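Local coordinates for protein aminoglycoside 3'-phosphotransferase AphA1-IAB (Acinetobacter baumannii, PDB 4GKH) that phosphorylates kanamycin and related aminoglycosides at the 3'-hydroxyl, and so confers resistance to these antibiotics, at residues M70-L82 with F128-F142. Residues are numbered along the deposited sequence; the frame is centred on the assembly and turned at random.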
loop_
_atom_site.group_PDB
_atom_site.type_symbol
_atom_site.label_atom_id
_atom_site.label_comp_id
_atom_site.label_asym_id
_atom_site.label_seq_id
_atom_site.Cartn_x
_atom_site.Cartn_y
_atom_site.Cartn_z
HETATM N N MSE A 70 5.846 -10.246 -4.651
HETATM C CA MSE A 70 6.673 -10.528 -5.815
HETATM C C MSE A 70 5.842 -10.668 -7.083
HETATM O O MSE A 70 6.169 -10.068 -8.099
HETATM C CB MSE A 70 7.531 -11.787 -5.601
HETATM C CG MSE A 70 8.503 -12.066 -6.745
HETATM SE SE MSE A 70 7.729 -13.156 -8.192
HETATM C CE MSE A 70 7.344 -14.707 -7.128
ATOM N N VAL A 71 4.774 -11.461 -7.050
ATOM C CA VAL A 71 4.061 -11.696 -8.305
ATOM C C VAL A 71 3.264 -10.486 -8.741
ATOM O O VAL A 71 3.062 -10.271 -9.935
ATOM C CB VAL A 71 3.134 -12.908 -8.277
ATOM C CG1 VAL A 71 3.952 -14.147 -8.160
ATOM C CG2 VAL A 71 2.092 -12.786 -7.165
ATOM N N ARG A 72 2.797 -9.712 -7.772
ATOM C CA ARG A 72 2.101 -8.474 -8.093
ATOM C C ARG A 72 3.055 -7.431 -8.696
ATOM O O ARG A 72 2.683 -6.716 -9.641
ATOM C CB ARG A 72 1.340 -7.949 -6.867
ATOM C CG ARG A 72 -0.008 -8.672 -6.687
ATOM C CD ARG A 72 -0.471 -8.711 -5.227
ATOM N NE ARG A 72 -1.667 -9.541 -5.063
ATOM C CZ ARG A 72 -1.657 -10.872 -5.002
ATOM N NH1 ARG A 72 -0.510 -11.539 -5.100
ATOM N NH2 ARG A 72 -2.795 -11.534 -4.847
ATOM N N LEU A 73 4.282 -7.361 -8.171
ATOM C CA LEU A 73 5.312 -6.484 -8.755
ATOM C C LEU A 73 5.598 -6.913 -10.182
ATOM O O LEU A 73 5.718 -6.091 -11.093
ATOM C CB LEU A 73 6.633 -6.566 -7.984
ATOM C CG LEU A 73 6.903 -5.752 -6.717
ATOM C CD1 LEU A 73 8.159 -6.292 -6.055
ATOM C CD2 LEU A 73 7.079 -4.283 -7.065
ATOM N N ASN A 74 5.731 -8.214 -10.365
ATOM C CA ASN A 74 6.020 -8.756 -11.686
ATOM C C ASN A 74 4.936 -8.379 -12.696
ATOM O O ASN A 74 5.241 -8.053 -13.845
ATOM C CB ASN A 74 6.201 -10.271 -11.593
ATOM C CG ASN A 74 6.704 -10.878 -12.884
ATOM O OD1 ASN A 74 7.822 -10.602 -13.318
ATOM N ND2 ASN A 74 5.886 -11.729 -13.496
ATOM N N TRP A 75 3.677 -8.382 -12.255
ATOM C CA TRP A 75 2.561 -8.047 -13.137
ATOM C C TRP A 75 2.423 -6.557 -13.401
ATOM O O TRP A 75 2.342 -6.111 -14.559
ATOM C CB TRP A 75 1.229 -8.584 -12.594
ATOM C CG TRP A 75 0.085 -8.084 -13.408
ATOM C CD1 TRP A 75 -0.266 -8.479 -14.684
ATOM C CD2 TRP A 75 -0.832 -7.053 -13.045
ATOM N NE1 TRP A 75 -1.349 -7.757 -15.119
ATOM C CE2 TRP A 75 -1.723 -6.882 -14.131
ATOM C CE3 TRP A 75 -1.008 -6.277 -11.895
ATOM C CZ2 TRP A 75 -2.764 -5.958 -14.104
ATOM C CZ3 TRP A 75 -2.038 -5.332 -11.881
ATOM C CH2 TRP A 75 -2.902 -5.190 -12.969
ATOM N N LEU A 76 2.392 -5.783 -12.325
ATOM C CA LEU A 76 1.996 -4.379 -12.419
ATOM C C LEU A 76 3.051 -3.503 -13.106
ATOM O O LEU A 76 2.750 -2.411 -13.610
ATOM C CB LEU A 76 1.647 -3.853 -11.025
ATOM C CG LEU A 76 1.139 -2.414 -10.899
ATOM C CD1 LEU A 76 -0.084 -2.185 -11.780
ATOM C CD2 LEU A 76 0.818 -2.120 -9.438
ATOM N N THR A 77 4.279 -3.998 -13.164
ATOM C CA THR A 77 5.372 -3.239 -13.760
ATOM C C THR A 77 5.156 -2.927 -15.250
ATOM O O THR A 77 5.729 -1.971 -15.789
ATOM C CB THR A 77 6.720 -3.949 -13.555
ATOM O OG1 THR A 77 7.764 -3.161 -14.138
ATOM C CG2 THR A 77 6.709 -5.308 -14.203
ATOM N N ALA A 78 4.309 -3.716 -15.907
ATOM C CA ALA A 78 3.954 -3.443 -17.298
ATOM C C ALA A 78 3.136 -2.157 -17.421
ATOM O O ALA A 78 3.100 -1.522 -18.497
ATOM C CB ALA A 78 3.191 -4.612 -17.886
ATOM N N PHE A 79 2.498 -1.763 -16.316
ATOM C CA PHE A 79 1.545 -0.646 -16.329
ATOM C C PHE A 79 1.930 0.610 -15.522
ATOM O O PHE A 79 1.510 1.728 -15.850
ATOM C CB PHE A 79 0.168 -1.146 -15.881
ATOM C CG PHE A 79 -0.323 -2.322 -16.657
ATOM C CD1 PHE A 79 -0.983 -2.142 -17.864
ATOM C CD2 PHE A 79 -0.112 -3.615 -16.198
ATOM C CE1 PHE A 79 -1.436 -3.220 -18.584
ATOM C CE2 PHE A 79 -0.560 -4.708 -16.918
ATOM C CZ PHE A 79 -1.221 -4.517 -18.111
HETATM N N MSE A 80 2.719 0.438 -14.468
HETATM C CA MSE A 80 3.017 1.521 -13.538
HETATM C C MSE A 80 4.479 1.460 -13.108
HETATM O O MSE A 80 5.078 0.382 -13.122
HETATM C CB MSE A 80 2.116 1.390 -12.288
HETATM C CG MSE A 80 0.615 1.493 -12.593
HETATM SE SE MSE A 80 0.088 3.232 -13.256
HETATM C CE MSE A 80 0.307 4.225 -11.585
ATOM N N PRO A 81 5.048 2.602 -12.690
ATOM C CA PRO A 81 6.430 2.633 -12.180
ATOM C C PRO A 81 6.548 2.039 -10.772
ATOM O O PRO A 81 5.944 2.570 -9.847
ATOM C CB PRO A 81 6.763 4.126 -12.157
ATOM C CG PRO A 81 5.445 4.800 -12.023
ATOM C CD PRO A 81 4.460 3.951 -12.774
ATOM N N LEU A 82 7.325 0.960 -10.632
ATOM C CA LEU A 82 7.464 0.200 -9.379
ATOM C C LEU A 82 8.921 -0.211 -9.262
ATOM O O LEU A 82 9.666 -0.097 -10.251
ATOM C CB LEU A 82 6.669 -1.113 -9.469
ATOM C CG LEU A 82 5.240 -1.151 -9.976
ATOM C CD1 LEU A 82 4.696 -2.544 -9.804
ATOM C CD2 LEU A 82 4.449 -0.198 -9.176
ATOM N N PHE A 128 -1.826 10.177 -10.384
ATOM C CA PHE A 128 -1.207 8.862 -10.312
ATOM C C PHE A 128 -2.255 7.790 -10.033
ATOM O O PHE A 128 -2.222 6.706 -10.620
ATOM C CB PHE A 128 -0.135 8.870 -9.213
ATOM C CG PHE A 128 0.775 7.666 -9.215
ATOM C CD1 PHE A 128 0.450 6.523 -8.495
ATOM C CD2 PHE A 128 1.978 7.693 -9.905
ATOM C CE1 PHE A 128 1.298 5.409 -8.487
ATOM C CE2 PHE A 128 2.830 6.589 -9.895
ATOM C CZ PHE A 128 2.488 5.452 -9.166
ATOM N N LEU A 129 -3.178 8.091 -9.133
ATOM C CA LEU A 129 -4.253 7.177 -8.789
ATOM C C LEU A 129 -5.213 7.007 -9.966
ATOM O O LEU A 129 -5.676 5.893 -10.242
ATOM C CB LEU A 129 -4.988 7.662 -7.527
ATOM C CG LEU A 129 -5.980 6.694 -6.875
ATOM C CD1 LEU A 129 -5.283 5.392 -6.502
ATOM C CD2 LEU A 129 -6.624 7.321 -5.638
ATOM N N ARG A 130 -5.486 8.099 -10.681
ATOM C CA ARG A 130 -6.302 8.017 -11.885
ATOM C C ARG A 130 -5.670 7.077 -12.916
ATOM O O ARG A 130 -6.373 6.290 -13.550
ATOM C CB ARG A 130 -6.538 9.414 -12.506
ATOM C CG ARG A 130 -7.643 10.223 -11.824
ATOM C CD ARG A 130 -7.614 11.687 -12.242
ATOM N NE ARG A 130 -7.831 11.850 -13.675
ATOM C CZ ARG A 130 -9.030 11.944 -14.243
ATOM N NH1 ARG A 130 -10.130 11.890 -13.500
ATOM N NH2 ARG A 130 -9.128 12.093 -15.558
ATOM N N ARG A 131 -4.349 7.162 -13.076
ATOM C CA ARG A 131 -3.631 6.263 -13.990
ATOM C C ARG A 131 -3.841 4.815 -13.587
ATOM O O ARG A 131 -4.232 3.977 -14.414
ATOM C CB ARG A 131 -2.126 6.544 -14.000
ATOM C CG ARG A 131 -1.693 7.748 -14.801
ATOM C CD ARG A 131 -0.218 8.051 -14.555
ATOM N NE ARG A 131 0.662 6.967 -14.994
ATOM C CZ ARG A 131 1.963 6.904 -14.715
ATOM N NH1 ARG A 131 2.692 5.887 -15.157
ATOM N NH2 ARG A 131 2.538 7.859 -13.991
ATOM N N LEU A 132 -3.568 4.517 -12.323
ATOM C CA LEU A 132 -3.735 3.151 -11.812
ATOM C C LEU A 132 -5.143 2.626 -12.041
ATOM O O LEU A 132 -5.341 1.493 -12.512
ATOM C CB LEU A 132 -3.418 3.105 -10.310
ATOM C CG LEU A 132 -3.492 1.703 -9.689
ATOM C CD1 LEU A 132 -2.385 0.826 -10.248
ATOM C CD2 LEU A 132 -3.403 1.797 -8.164
ATOM N N HIS A 133 -6.126 3.455 -11.713
ATOM C CA HIS A 133 -7.513 3.071 -11.869
ATOM C C HIS A 133 -8.008 3.048 -13.304
ATOM O O HIS A 133 -9.137 2.633 -13.555
ATOM C CB HIS A 133 -8.407 3.943 -10.970
ATOM C CG HIS A 133 -8.210 3.671 -9.514
ATOM N ND1 HIS A 133 -8.951 4.288 -8.531
ATOM C CD2 HIS A 133 -7.355 2.836 -8.876
ATOM C CE1 HIS A 133 -8.562 3.843 -7.347
ATOM N NE2 HIS A 133 -7.594 2.960 -7.529
ATOM N N SER A 134 -7.172 3.467 -14.256
ATOM C CA SER A 134 -7.560 3.426 -15.662
ATOM C C SER A 134 -7.095 2.140 -16.345
ATOM O O SER A 134 -7.424 1.897 -17.506
ATOM C CB SER A 134 -6.995 4.628 -16.423
ATOM O OG SER A 134 -5.595 4.500 -16.576
ATOM N N ILE A 135 -6.322 1.315 -15.637
ATOM C CA ILE A 135 -5.883 0.049 -16.244
ATOM C C ILE A 135 -7.117 -0.825 -16.463
ATOM O O ILE A 135 -7.868 -1.064 -15.512
ATOM C CB ILE A 135 -4.896 -0.709 -15.337
ATOM C CG1 ILE A 135 -3.627 0.113 -15.096
ATOM C CG2 ILE A 135 -4.563 -2.074 -15.953
ATOM C CD1 ILE A 135 -2.771 -0.428 -13.957
ATOM N N PRO A 136 -7.353 -1.290 -17.704
ATOM C CA PRO A 136 -8.544 -2.137 -17.887
ATOM C C PRO A 136 -8.490 -3.370 -16.987
ATOM O O PRO A 136 -7.445 -4.016 -16.948
ATOM C CB PRO A 136 -8.477 -2.513 -19.369
ATOM C CG PRO A 136 -7.778 -1.307 -19.995
ATOM C CD PRO A 136 -6.719 -0.944 -18.994
ATOM N N VAL A 137 -9.564 -3.662 -16.249
ATOM C CA VAL A 137 -9.506 -4.750 -15.270
ATOM C C VAL A 137 -9.327 -6.111 -15.952
ATOM O O VAL A 137 -8.949 -7.075 -15.303
ATOM C CB VAL A 137 -10.728 -4.823 -14.303
ATOM C CG1 VAL A 137 -10.800 -3.573 -13.396
ATOM C CG2 VAL A 137 -12.020 -5.068 -15.053
ATOM N N CYS A 138 -9.598 -6.180 -17.251
ATOM C CA CYS A 138 -9.366 -7.428 -17.993
ATOM C C CYS A 138 -7.887 -7.839 -18.021
ATOM O O CYS A 138 -7.563 -8.983 -18.349
ATOM C CB CYS A 138 -9.902 -7.332 -19.419
ATOM S SG CYS A 138 -9.060 -6.115 -20.480
ATOM N N ASN A 139 -6.996 -6.919 -17.656
ATOM C CA ASN A 139 -5.567 -7.196 -17.625
ATOM C C ASN A 139 -5.113 -7.851 -16.319
ATOM O O ASN A 139 -3.997 -8.358 -16.236
ATOM C CB ASN A 139 -4.781 -5.894 -17.800
ATOM C CG ASN A 139 -4.932 -5.293 -19.187
ATOM O OD1 ASN A 139 -4.413 -5.826 -20.154
ATOM N ND2 ASN A 139 -5.624 -4.165 -19.279
ATOM N N CYS A 140 -5.970 -7.831 -15.303
ATOM C CA CYS A 140 -5.525 -8.103 -13.931
ATOM C C CYS A 140 -5.926 -9.479 -13.397
ATOM O O CYS A 140 -7.114 -9.773 -13.271
ATOM C CB CYS A 140 -6.031 -7.015 -12.976
ATOM S SG CYS A 140 -5.400 -7.219 -11.271
ATOM N N PRO A 141 -4.929 -10.336 -13.099
ATOM C CA PRO A 141 -5.206 -11.719 -12.693
ATOM C C PRO A 141 -5.409 -11.835 -11.179
ATOM O O PRO A 141 -5.526 -12.957 -10.644
ATOM C CB PRO A 141 -3.924 -12.454 -13.108
ATOM C CG PRO A 141 -2.859 -11.451 -12.877
ATOM C CD PRO A 141 -3.480 -10.084 -13.204
ATOM N N PHE A 142 -5.460 -10.705 -10.487
ATOM C CA PHE A 142 -5.589 -10.725 -9.026
ATOM C C PHE A 142 -6.944 -10.239 -8.506
ATOM O O PHE A 142 -7.468 -9.188 -8.920
ATOM C CB PHE A 142 -4.458 -9.925 -8.358
ATOM C CG PHE A 142 -3.091 -10.355 -8.785
ATOM C CD1 PHE A 142 -2.599 -11.603 -8.420
ATOM C CD2 PHE A 142 -2.298 -9.525 -9.571
ATOM C CE1 PHE A 142 -1.342 -12.015 -8.838
ATOM C CE2 PHE A 142 -1.043 -9.921 -9.973
ATOM C CZ PHE A 142 -0.561 -11.171 -9.608
#
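Phe142, Trp75 and Met80 bury the most surface where 70-82 meets 128-142. The Phe142 ring lies against helix 61-76, with Arg72 CG over the middle of one face, 3.7 Å from the ring centroid. Arg72 CD then lifts off the ring, and the turn at chi4 brings the guanidinium back onto the same face, near Phe142 CD1, planes 28° apart, an off-centre cation-pi contact; NE also donates to Val221 O and NH1 to Asp68 O, bonds that probably help to hold this orientation. The ring's other face carries Pro141 CG, while its edge points toward the five-membered ring of Trp75 in an offset edge-to-face pair, planes at 79°. With CG opposite the backbone N (chi1 173°), the indole reaches toward 139-141. Over one indole face, Pro141 CD sits 3.7 Å from the centroid of the Trp75 five-membered ring, and Cys140 SG 4.1 Å from that of the Trp75 six-membered ring, a sulfur-aromatic contact. Phe79 CE2 lies over the opposite indole face, toward its rim. Trp75 NE1 gives a weak, bent hydrogen bond to Asn139 O (2.9 Å). Farther along, Ile135 CD1 packs 3.6 Å from Phe79 CB. Met80 (selenomethionine) has CG near Leu132 CD1, and bends at chi2 and chi3 carry its methyl CE over the Phe128 face, 3.6 Å from the centroid, while Pro81 CG meets that ring's edge. The contact thus joins the C-terminal part of N-lobe helix 61-76 and the loop that follows to C-lobe helix 118-133 and its following loop, an interlobe packing in the eukaryotic protein kinase-like fold.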